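Local coordinates for putative transcription protein (Pseudomonas aeruginosa PAO1, PDB 4GCV) that probably binds DNA as a transcriptional regulator of the HxlR-like helix-turn-helix family, with a putative role in sensing oxidative stress, at residues E22-L27 with R44-A49; R15-V20 with V97-R102; R55-L60 with G64-Q69. The protein carries 2 engineered substitutions. All blocks are in the same frame, centred on the assembly; numbering follows the deposited sequence.

Contact 1. Residues E22-L27 with R44-A49; sequences EWWSIL and RSLDIA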
loop_
_atom_site.group_PDB
_atom_site.type_symbol
_atom_site.label_atom_id
_atom_site.label_comp_id
_atom_site.label_asym_id
_atom_site.label_seq_id
_atom_site.Cartn_x
_atom_site.Cartn_y
_atom_site.Cartn_z
ATOM N N GLU B 22 -1.682 -8.201 -2.956
ATOM C CA GLU B 22 -2.747 -7.416 -2.288
ATOM C C GLU B 22 -4.186 -7.504 -2.800
ATOM O O GLU B 22 -5.062 -6.856 -2.246
ATOM C CB GLU B 22 -2.422 -5.914 -2.362
ATOM C CG GLU B 22 -1.147 -5.548 -1.687
ATOM C CD GLU B 22 -1.209 -5.716 -0.176
ATOM O OE1 GLU B 22 -2.290 -5.576 0.471
ATOM O OE2 GLU B 22 -0.130 -5.984 0.334
ATOM N N TRP B 23 -4.438 -8.236 -3.866
ATOM C CA TRP B 23 -5.755 -8.231 -4.494
ATOM C C TRP B 23 -6.898 -8.658 -3.565
ATOM O O TRP B 23 -7.800 -7.885 -3.341
ATOM C CB TRP B 23 -5.707 -9.058 -5.797
ATOM C CG TRP B 23 -7.057 -9.249 -6.467
ATOM C CD1 TRP B 23 -7.744 -10.424 -6.595
ATOM C CD2 TRP B 23 -7.850 -8.248 -7.134
ATOM N NE1 TRP B 23 -8.911 -10.218 -7.303
ATOM C CE2 TRP B 23 -9.013 -8.890 -7.619
ATOM C CE3 TRP B 23 -7.711 -6.866 -7.330
ATOM C CZ2 TRP B 23 -10.028 -8.197 -8.303
ATOM C CZ3 TRP B 23 -8.708 -6.184 -8.023
ATOM C CH2 TRP B 23 -9.853 -6.848 -8.491
ATOM N N TRP B 24 -6.845 -9.889 -3.055
ATOM C CA TRP B 24 -7.797 -10.366 -2.070
ATOM C C TRP B 24 -7.849 -9.536 -0.791
ATOM O O TRP B 24 -8.925 -9.217 -0.335
ATOM C CB TRP B 24 -7.521 -11.832 -1.750
ATOM C CG TRP B 24 -7.826 -12.664 -2.907
ATOM C CD1 TRP B 24 -6.926 -13.348 -3.690
ATOM C CD2 TRP B 24 -9.101 -12.855 -3.500
ATOM N NE1 TRP B 24 -7.574 -13.970 -4.715
ATOM C CE2 TRP B 24 -8.913 -13.696 -4.625
ATOM C CE3 TRP B 24 -10.392 -12.409 -3.196
ATOM C CZ2 TRP B 24 -9.976 -14.118 -5.432
ATOM C CZ3 TRP B 24 -11.442 -12.806 -4.009
ATOM C CH2 TRP B 24 -11.228 -13.666 -5.105
ATOM N N SER B 25 -6.712 -9.117 -0.246
ATOM C CA SER B 25 -6.746 -8.195 0.911
ATOM C C SER B 25 -7.541 -6.946 0.571
ATOM O O SER B 25 -8.315 -6.456 1.380
ATOM C CB SER B 25 -5.349 -7.759 1.323
ATOM O OG SER B 25 -4.577 -8.865 1.689
ATOM N N ILE B 26 -7.370 -6.429 -0.640
ATOM C CA ILE B 26 -8.097 -5.206 -0.985
ATOM C C ILE B 26 -9.568 -5.448 -1.057
ATOM O O ILE B 26 -10.346 -4.644 -0.594
ATOM C CB ILE B 26 -7.563 -4.608 -2.274
ATOM C CG1 ILE B 26 -6.184 -3.998 -2.002
ATOM C CG2 ILE B 26 -8.534 -3.585 -2.879
ATOM C CD1 ILE B 26 -5.372 -3.858 -3.322
ATOM N N LEU B 27 -9.966 -6.595 -1.593
ATOM C CA LEU B 27 -11.370 -6.870 -1.792
ATOM C C LEU B 27 -12.016 -7.132 -0.452
ATOM O O LEU B 27 -13.070 -6.599 -0.154
ATOM C CB LEU B 27 -11.543 -8.046 -2.773
ATOM C CG LEU B 27 -11.273 -7.766 -4.255
ATOM C CD1 LEU B 27 -11.640 -9.021 -5.054
ATOM C CD2 LEU B 27 -12.113 -6.572 -4.789
ATOM N N ARG B 44 -19.791 -15.365 -0.322
ATOM C CA ARG B 44 -20.773 -15.246 -1.376
ATOM C C ARG B 44 -20.472 -13.999 -2.183
ATOM O O ARG B 44 -20.506 -14.010 -3.414
ATOM C CB ARG B 44 -22.215 -15.133 -0.848
ATOM C CG ARG B 44 -22.654 -16.089 0.227
ATOM C CD ARG B 44 -23.150 -17.374 -0.312
ATOM N NE ARG B 44 -23.920 -18.154 0.665
ATOM C CZ ARG B 44 -23.443 -19.175 1.378
ATOM N NH1 ARG B 44 -22.161 -19.541 1.259
ATOM N NH2 ARG B 44 -24.246 -19.828 2.222
ATOM N N SER B 45 -20.183 -12.921 -1.490
ATOM C CA SER B 45 -19.991 -11.652 -2.163
ATOM C C SER B 45 -18.732 -11.624 -3.026
ATOM O O SER B 45 -18.771 -11.163 -4.175
ATOM C CB SER B 45 -20.007 -10.507 -1.162
ATOM O OG SER B 45 -19.084 -9.540 -1.626
ATOM N N LEU B 46 -17.638 -12.165 -2.504
ATOM C CA LEU B 46 -16.358 -12.190 -3.224
ATOM C C LEU B 46 -16.128 -13.412 -4.144
ATOM O O LEU B 46 -15.132 -13.521 -4.882
ATOM C CB LEU B 46 -15.242 -12.060 -2.196
ATOM C CG LEU B 46 -14.613 -10.679 -1.895
ATOM C CD1 LEU B 46 -15.427 -9.398 -2.328
ATOM C CD2 LEU B 46 -14.169 -10.624 -0.501
ATOM N N ASP B 47 -17.049 -14.346 -4.106
ATOM C CA ASP B 47 -16.897 -15.604 -4.867
ATOM C C ASP B 47 -15.532 -16.252 -4.706
ATOM O O ASP B 47 -14.868 -16.581 -5.704
ATOM C CB ASP B 47 -17.228 -15.421 -6.351
ATOM C CG ASP B 47 -17.478 -16.725 -7.021
ATOM O OD1 ASP B 47 -17.944 -17.640 -6.294
ATOM O OD2 ASP B 47 -17.210 -16.851 -8.249
ATOM N N ILE B 48 -15.136 -16.462 -3.452
ATOM C CA ILE B 48 -13.832 -17.008 -3.108
ATOM C C ILE B 48 -14.018 -18.317 -2.352
ATOM O O ILE B 48 -14.898 -18.425 -1.500
ATOM C CB ILE B 48 -13.032 -15.960 -2.270
ATOM C CG1 ILE B 48 -11.761 -16.519 -1.599
ATOM C CG2 ILE B 48 -13.910 -15.293 -1.168
ATOM C CD1 ILE B 48 -10.860 -15.333 -1.096
ATOM N N ALA B 49 -13.194 -19.311 -2.656
ATOM C CA ALA B 49 -13.239 -20.569 -1.929
ATOM C C ALA B 49 -12.882 -20.386 -0.441
ATOM O O ALA B 49 -12.062 -19.562 -0.124
ATOM C CB ALA B 49 -12.297 -21.621 -2.589
#

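Contact 2. Residues R15-V20 with V97-R102; sequences RSLERV and VAWGNR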
loop_
_atom_site.group_PDB
_atom_site.type_symbol
_atom_site.label_atom_id
_atom_site.label_comp_id
_atom_site.label_asym_id
_atom_site.label_seq_id
_atom_site.Cartn_x
_atom_site.Cartn_y
_atom_site.Cartn_z
ATOM N N ARG B 15 -4.430 -8.801 -12.058
ATOM C CA ARG B 15 -3.161 -9.465 -12.273
ATOM C C ARG B 15 -1.975 -8.742 -11.612
ATOM O O ARG B 15 -1.185 -9.382 -10.917
ATOM C CB ARG B 15 -2.923 -9.713 -13.782
ATOM C CG ARG B 15 -3.485 -11.086 -14.311
ATOM C CD ARG B 15 -3.074 -11.324 -15.774
ATOM N NE ARG B 15 -2.802 -12.736 -16.102
ATOM C CZ ARG B 15 -3.548 -13.479 -16.930
ATOM N NH1 ARG B 15 -4.626 -12.960 -17.525
ATOM N NH2 ARG B 15 -3.223 -14.747 -17.180
ATOM N N SER B 16 -1.857 -7.425 -11.797
ATOM C CA SER B 16 -0.810 -6.647 -11.128
ATOM C C SER B 16 -0.913 -6.729 -9.609
ATOM O O SER B 16 0.097 -6.846 -8.934
ATOM C CB SER B 16 -0.889 -5.170 -11.493
ATOM O OG SER B 16 -0.528 -4.958 -12.830
ATOM N N LEU B 17 -2.134 -6.641 -9.095
ATOM C CA LEU B 17 -2.356 -6.603 -7.680
ATOM C C LEU B 17 -2.148 -7.985 -7.086
ATOM O O LEU B 17 -1.652 -8.099 -5.973
ATOM C CB LEU B 17 -3.732 -6.006 -7.328
ATOM C CG LEU B 17 -3.916 -4.479 -7.581
ATOM C CD1 LEU B 17 -5.385 -4.018 -7.307
ATOM C CD2 LEU B 17 -2.933 -3.611 -6.784
ATOM N N GLU B 18 -2.486 -9.032 -7.824
ATOM C CA GLU B 18 -2.169 -10.410 -7.356
ATOM C C GLU B 18 -0.682 -10.636 -7.323
ATOM O O GLU B 18 -0.163 -11.233 -6.394
ATOM C CB GLU B 18 -2.862 -11.479 -8.197
ATOM C CG GLU B 18 -4.382 -11.565 -7.930
ATOM C CD GLU B 18 -5.108 -12.443 -8.941
ATOM O OE1 GLU B 18 -4.734 -12.456 -10.152
ATOM O OE2 GLU B 18 -6.072 -13.120 -8.520
ATOM N N ARG B 19 0.002 -10.090 -8.322
ATOM C CA ARG B 19 1.440 -10.253 -8.462
ATOM C C ARG B 19 2.171 -9.598 -7.286
ATOM O O ARG B 19 3.265 -9.989 -6.910
ATOM C CB ARG B 19 1.876 -9.649 -9.794
ATOM C CG ARG B 19 3.261 -10.008 -10.217
ATOM C CD ARG B 19 3.444 -9.921 -11.710
ATOM N NE ARG B 19 4.845 -10.193 -12.020
ATOM C CZ ARG B 19 5.637 -9.388 -12.724
ATOM N NH1 ARG B 19 5.172 -8.234 -13.215
ATOM N NH2 ARG B 19 6.897 -9.744 -12.948
ATOM N N VAL B 20 1.517 -8.618 -6.671
ATOM C CA VAL B 20 2.133 -7.843 -5.630
ATOM C C VAL B 20 1.540 -8.309 -4.290
ATOM O O VAL B 20 1.915 -7.823 -3.228
ATOM C CB VAL B 20 1.953 -6.331 -5.975
ATOM C CG1 VAL B 20 0.679 -5.737 -5.368
ATOM C CG2 VAL B 20 3.210 -5.517 -5.664
ATOM N N VAL B 97 -4.807 0.784 -5.755
ATOM C CA VAL B 97 -5.530 0.883 -6.985
ATOM C C VAL B 97 -5.077 1.966 -7.962
ATOM O O VAL B 97 -5.030 1.693 -9.134
ATOM C CB VAL B 97 -7.080 0.642 -6.903
ATOM C CG1 VAL B 97 -7.588 0.069 -5.573
ATOM C CG2 VAL B 97 -7.900 1.689 -7.550
ATOM N N ALA B 98 -4.670 3.134 -7.448
ATOM C CA ALA B 98 -4.158 4.218 -8.232
ATOM C C ALA B 98 -2.865 3.716 -8.893
ATOM O O ALA B 98 -2.642 3.954 -10.085
ATOM C CB ALA B 98 -3.901 5.495 -7.367
ATOM N N TRP B 99 -2.052 3.000 -8.127
ATOM C CA TRP B 99 -0.880 2.316 -8.655
ATOM C C TRP B 99 -1.185 1.341 -9.811
ATOM O O TRP B 99 -0.535 1.424 -10.843
ATOM C CB TRP B 99 -0.163 1.553 -7.561
ATOM C CG TRP B 99 0.961 0.757 -8.080
ATOM C CD1 TRP B 99 2.196 1.218 -8.455
ATOM C CD2 TRP B 99 0.965 -0.652 -8.305
ATOM N NE1 TRP B 99 2.975 0.157 -8.901
ATOM C CE2 TRP B 99 2.235 -0.998 -8.809
ATOM C CE3 TRP B 99 0.017 -1.675 -8.094
ATOM C CZ2 TRP B 99 2.585 -2.318 -9.116
ATOM C CZ3 TRP B 99 0.376 -2.983 -8.415
ATOM C CH2 TRP B 99 1.646 -3.284 -8.919
ATOM N N GLY B 100 -2.128 0.425 -9.602
ATOM C CA GLY B 100 -2.534 -0.568 -10.577
ATOM C C GLY B 100 -3.103 0.085 -11.833
ATOM O O GLY B 100 -2.880 -0.384 -12.928
ATOM N N ASN B 101 -3.831 1.182 -11.663
ATOM C CA ASN B 101 -4.433 1.891 -12.799
ATOM C C ASN B 101 -3.496 2.850 -13.526
ATOM O O ASN B 101 -3.819 3.366 -14.565
ATOM C CB ASN B 101 -5.702 2.597 -12.383
ATOM C CG ASN B 101 -6.907 1.692 -12.461
ATOM O OD1 ASN B 101 -6.929 0.732 -13.250
ATOM N ND2 ASN B 101 -7.934 1.989 -11.640
ATOM N N ARG B 102 -2.313 3.051 -12.984
ATOM C CA ARG B 102 -1.290 3.879 -13.600
ATOM C C ARG B 102 -1.045 3.412 -15.032
ATOM O O ARG B 102 -0.853 2.200 -15.277
ATOM C CB ARG B 102 -0.022 3.672 -12.796
ATOM C CG ARG B 102 0.601 4.901 -12.157
ATOM C CD ARG B 102 -0.269 6.138 -12.093
ATOM N NE ARG B 102 0.114 7.054 -13.155
ATOM C CZ ARG B 102 1.274 7.691 -13.195
ATOM N NH1 ARG B 102 2.158 7.490 -12.227
ATOM N NH2 ARG B 102 1.553 8.519 -14.205
HETATM O O HOH W 1 -1.206 -2.624 -13.264
#

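Contact 3. Residues R55-L60 with G64-Q69; sequences RRLNAL and GLLERQ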
loop_
_atom_site.group_PDB
_atom_site.type_symbol
_atom_site.label_atom_id
_atom_site.label_comp_id
_atom_site.label_asym_id
_atom_site.label_seq_id
_atom_site.Cartn_x
_atom_site.Cartn_y
_atom_site.Cartn_z
ATOM N N ARG B 55 -7.482 -18.174 5.073
ATOM C CA ARG B 55 -6.092 -17.821 5.185
ATOM C C ARG B 55 -5.955 -16.291 5.112
ATOM O O ARG B 55 -5.172 -15.691 5.845
ATOM C CB ARG B 55 -5.285 -18.523 4.097
ATOM C CG ARG B 55 -4.136 -19.361 4.663
ATOM C CD ARG B 55 -3.743 -20.525 3.722
ATOM N NE ARG B 55 -3.882 -20.125 2.325
ATOM C CZ ARG B 55 -4.423 -20.897 1.384
ATOM N NH1 ARG B 55 -4.876 -22.105 1.703
ATOM N NH2 ARG B 55 -4.546 -20.451 0.126
ATOM N N ARG B 56 -6.729 -15.669 4.230
ATOM C CA ARG B 56 -6.655 -14.222 3.974
ATOM C C ARG B 56 -7.250 -13.433 5.155
ATOM O O ARG B 56 -6.688 -12.423 5.583
ATOM C CB ARG B 56 -7.368 -13.850 2.662
ATOM C CG ARG B 56 -6.597 -14.104 1.349
ATOM C CD ARG B 56 -5.259 -13.360 1.260
ATOM N NE ARG B 56 -4.636 -13.394 -0.076
ATOM C CZ ARG B 56 -4.361 -14.506 -0.762
ATOM N NH1 ARG B 56 -4.682 -15.697 -0.266
ATOM N NH2 ARG B 56 -3.785 -14.441 -1.959
ATOM N N LEU B 57 -8.373 -13.906 5.697
ATOM C CA LEU B 57 -8.908 -13.340 6.960
ATOM C C LEU B 57 -7.914 -13.433 8.105
ATOM O O LEU B 57 -7.630 -12.430 8.751
ATOM C CB LEU B 57 -10.250 -13.970 7.362
ATOM C CG LEU B 57 -11.426 -13.546 6.468
ATOM C CD1 LEU B 57 -12.628 -14.409 6.757
ATOM C CD2 LEU B 57 -11.771 -12.050 6.589
ATOM N N ASN B 58 -7.363 -14.616 8.339
ATOM C CA ASN B 58 -6.409 -14.782 9.422
ATOM C C ASN B 58 -5.217 -13.868 9.246
ATOM O O ASN B 58 -4.726 -13.356 10.236
ATOM C CB ASN B 58 -5.910 -16.209 9.533
ATOM C CG ASN B 58 -7.000 -17.182 9.959
ATOM O OD1 ASN B 58 -8.093 -16.777 10.403
ATOM N ND2 ASN B 58 -6.722 -18.482 9.786
ATOM N N ALA B 59 -4.747 -13.686 8.015
ATOM C CA ALA B 59 -3.586 -12.846 7.791
ATOM C C ALA B 59 -3.957 -11.374 8.056
ATOM O O ALA B 59 -3.154 -10.639 8.633
ATOM C CB ALA B 59 -2.980 -13.019 6.317
ATOM N N LEU B 60 -5.158 -10.956 7.641
ATOM C CA LEU B 60 -5.633 -9.601 7.964
ATOM C C LEU B 60 -5.737 -9.380 9.495
ATOM O O LEU B 60 -5.361 -8.330 10.019
ATOM C CB LEU B 60 -6.944 -9.302 7.251
ATOM C CG LEU B 60 -6.681 -9.101 5.765
ATOM C CD1 LEU B 60 -8.002 -8.946 5.083
ATOM C CD2 LEU B 60 -5.779 -7.879 5.562
ATOM N N GLY B 64 -3.192 -7.078 12.185
ATOM C CA GLY B 64 -3.818 -6.091 13.085
ATOM C C GLY B 64 -4.839 -5.220 12.373
ATOM O O GLY B 64 -5.249 -4.190 12.905
ATOM N N LEU B 65 -5.268 -5.648 11.186
ATOM C CA LEU B 65 -6.192 -4.873 10.400
ATOM C C LEU B 65 -7.662 -5.217 10.641
ATOM O O LEU B 65 -8.557 -4.381 10.426
ATOM C CB LEU B 65 -5.857 -5.100 8.941
ATOM C CG LEU B 65 -5.009 -4.093 8.185
ATOM C CD1 LEU B 65 -4.250 -3.045 8.988
ATOM C CD2 LEU B 65 -4.072 -4.848 7.282
ATOM N N LEU B 66 -7.928 -6.464 10.997
ATOM C CA LEU B 66 -9.282 -6.865 11.376
ATOM C C LEU B 66 -9.172 -7.509 12.727
ATOM O O LEU B 66 -8.109 -7.976 13.091
ATOM C CB LEU B 66 -9.869 -7.896 10.376
ATOM C CG LEU B 66 -10.223 -7.454 8.962
ATOM C CD1 LEU B 66 -10.418 -8.694 8.205
ATOM C CD2 LEU B 66 -11.501 -6.605 8.909
ATOM N N GLU B 67 -10.260 -7.528 13.475
ATOM C CA GLU B 67 -10.285 -8.287 14.713
ATOM C C GLU B 67 -11.483 -9.225 14.669
ATOM O O GLU B 67 -12.505 -8.906 14.079
ATOM C CB GLU B 67 -10.299 -7.367 15.954
ATOM C CG GLU B 67 -11.555 -6.533 16.056
ATOM C CD GLU B 67 -11.694 -5.775 17.364
ATOM O OE1 GLU B 67 -12.867 -5.592 17.810
ATOM O OE2 GLU B 67 -10.649 -5.374 17.943
ATOM N N ARG B 68 -11.318 -10.405 15.224
ATOM C CA ARG B 68 -12.350 -11.418 15.245
ATOM C C ARG B 68 -13.148 -11.181 16.502
ATOM O O ARG B 68 -12.582 -10.841 17.556
ATOM C CB ARG B 68 -11.682 -12.771 15.360
ATOM C CG ARG B 68 -12.135 -13.806 14.380
ATOM C CD ARG B 68 -11.100 -14.919 14.162
ATOM N NE ARG B 68 -10.688 -15.546 15.395
ATOM C CZ ARG B 68 -10.457 -16.850 15.534
ATOM N NH1 ARG B 68 -10.619 -17.667 14.499
ATOM N NH2 ARG B 68 -10.078 -17.358 16.713
ATOM N N GLN B 69 -14.457 -11.349 16.421
ATOM C CA GLN B 69 -15.273 -11.207 17.597
ATOM C C GLN B 69 -16.407 -12.204 17.549
ATOM O O GLN B 69 -16.962 -12.423 16.477
ATOM C CB GLN B 69 -15.718 -9.761 17.818
ATOM C CG GLN B 69 -16.728 -9.203 16.855
ATOM C CD GLN B 69 -17.081 -7.725 17.129
ATOM O OE1 GLN B 69 -18.264 -7.362 17.159
ATOM N NE2 GLN B 69 -16.059 -6.873 17.307
#

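Contact 1. Residues E22-L27 with R44-A49
With chi1 at -68°, Trp-24 sets its CG anti to its carbonyl carbon, and Ile-48 holds CG1 opposite its backbone N (chi1 168°); these torsions send the indole out toward the 44-49 turn and carry the Ile-48 chain, ending in CD1, out to meet it. Ile-48 CD1 makes a CH-pi contact over one face, 3.9 Å from the centroid of the Trp-24 six-membered ring and 21° off its normal, and 3.6 Å from Trp-24 CE3. The opposite face carries CD1 of Trp-23, nearer the ring's border than its middle, so the ring is held from both sides. Leu-46 approaches the edge, its carbonyl O near the ring plane and 3.9 Å from Trp-24 CZ3. The segments are the start of helix 23-33, within the HxlR-like helix-turn-helix region, and the end of helix 39-46 with the turn that follows, in which Asp-47 takes positive phi and Ala-49 is the N-cap residue of helix 50-62. One helical turn beyond the indole, Leu-46 CD1 rests 4.1 Å from Leu-27 CB, and Leu-46 CD2 reaches the Leu-27 backbone. The Leu-46 carbonyl also accepts a hydrogen bond from Arg-155 of the second subunit, whose side chain packs on Trp-24.

Contact 2. Residues R15-V20 with V97-R102
Apolar packing between Leu-17, Val-20 and Trp-99 carries most of this contact between helix 12-19 and helix 84-101. Trp-99 places its CG opposite the backbone N (chi1 175°), which swings the six-membered ring toward the N-terminal helix. Leu-17 CD2 meets the rim of that ring in its plane, 3.7 Å from Trp-99 CZ3, the two side chains running alongside one another in opposite senses. Val-20 comes in at a slant to the ring, its CG1 4.1 Å from Trp-99 CZ3. Ser-16 adds its CB, 4.0 Å from Trp-99 CZ3, and its carbonyl O, at the indole edge 3.9 Å from Trp-99 CH2. Close backbone approach comes with the packing: the nearest CA atoms, those of Ser-16 and Gly-100, are 6.3 Å apart, and here the second helix presents a glycine.

Among polar interactions, a water bridges the helices, donating to Gly-100 O over 2.8 Å; its link to Ser-16 OG, at 2.5 Å, is short enough for its length to be doubtful. Stronger partners come from the second subunit, where Lys-85 bonds to Ser-16 OG through NZ and to Trp-99 NE1 through its carbonyl O, and where Phe-89 meets the Trp-99 ring edge-to-face. An indole that meets Leu-17 and the Ser-16 backbone with its edge, its N-H committed to the other chain, suggests that packing within the subunit and dimer contacts are linked through one side chain.

Contact 3. Residues R55-L60 with G64-Q69
A helix-to-strand joint held by both backbone and leucine packing, this contact lies where helix 50-62 gives way to strand 66-73, with Leu-65 and Leu-66 turned toward Leu-60 across the turn. Its polar core is a single acceptor, the carbonyl O of Leu-60. Leu-65 N donates to it over 2.9 Å with an N-H...O angle of 149°, arriving nearly along the C=O axis (C=O...N 164°). Leu-66 N reaches the same oxygen at 3.3 Å in a weaker bond, so one carbonyl of the last helical turns gathers successive backbone amides. Gly-64 is the positive-phi residue of a Schellman motif, and the Leu-65 N to Leu-60 O bond is its six-to-one bond. In the winged-helix scheme to which HxlR-like domains belong, helix 50-62 is the second helix of the helix-turn-helix, usually the recognition helix, and strand 66-73 pairs antiparallel with strand 76-82 to form the wing.

Beside these bonds the leucines interlock. Leu-66, with CG anti to its carbonyl carbon (chi1 -69°), brings its CD1 branch against the helix, 3.7 Å from Leu-60 CB and 4.0 Å from Leu-57 CD2, touching Leu-57 and Leu-60, about one turn apart, and also lying beside Leu-60 CD1. Leu-60 CD2 turns instead to Leu-65, 3.9 Å from its CD2, the two side chains crossing at an angle. Leu-65 also has its CB close to the Leu-60 carbonyl, at 3.4 Å from the O. Around this cluster, Leu-57 packs on Tyr-80 of the partner strand and on Ile-28, while Leu-66 touches Ala-32, Ile-28 and Ala-32 both belonging to helix 23-33. Leu-65 packs in addition on Trp-99 of the second subunit.

How the contacts relate
From the N terminus, helix 12-19 opens the longest loop, which contact 2 closes only when helix 84-101 nears its end. Contacts 1 and 3 nest inside that loop in series. Contact 1 joins helix 23-33 to the end of helix 39-46 and closes before helix 50-62 opens contact 3, the shortest closure, which leads into the wing strand. Contacts 1 and 2 touch where successive helices meet: Leu-17 packs on Trp-23 and Ile-26. Arg-56 packs on Trp-24, linking contacts 1 and 3, whereas contacts 2 and 3 stay about 7 Å apart at their nearest atoms. All three touch the second subunit, so the probable DNA-binding region also takes part in the subunit interface.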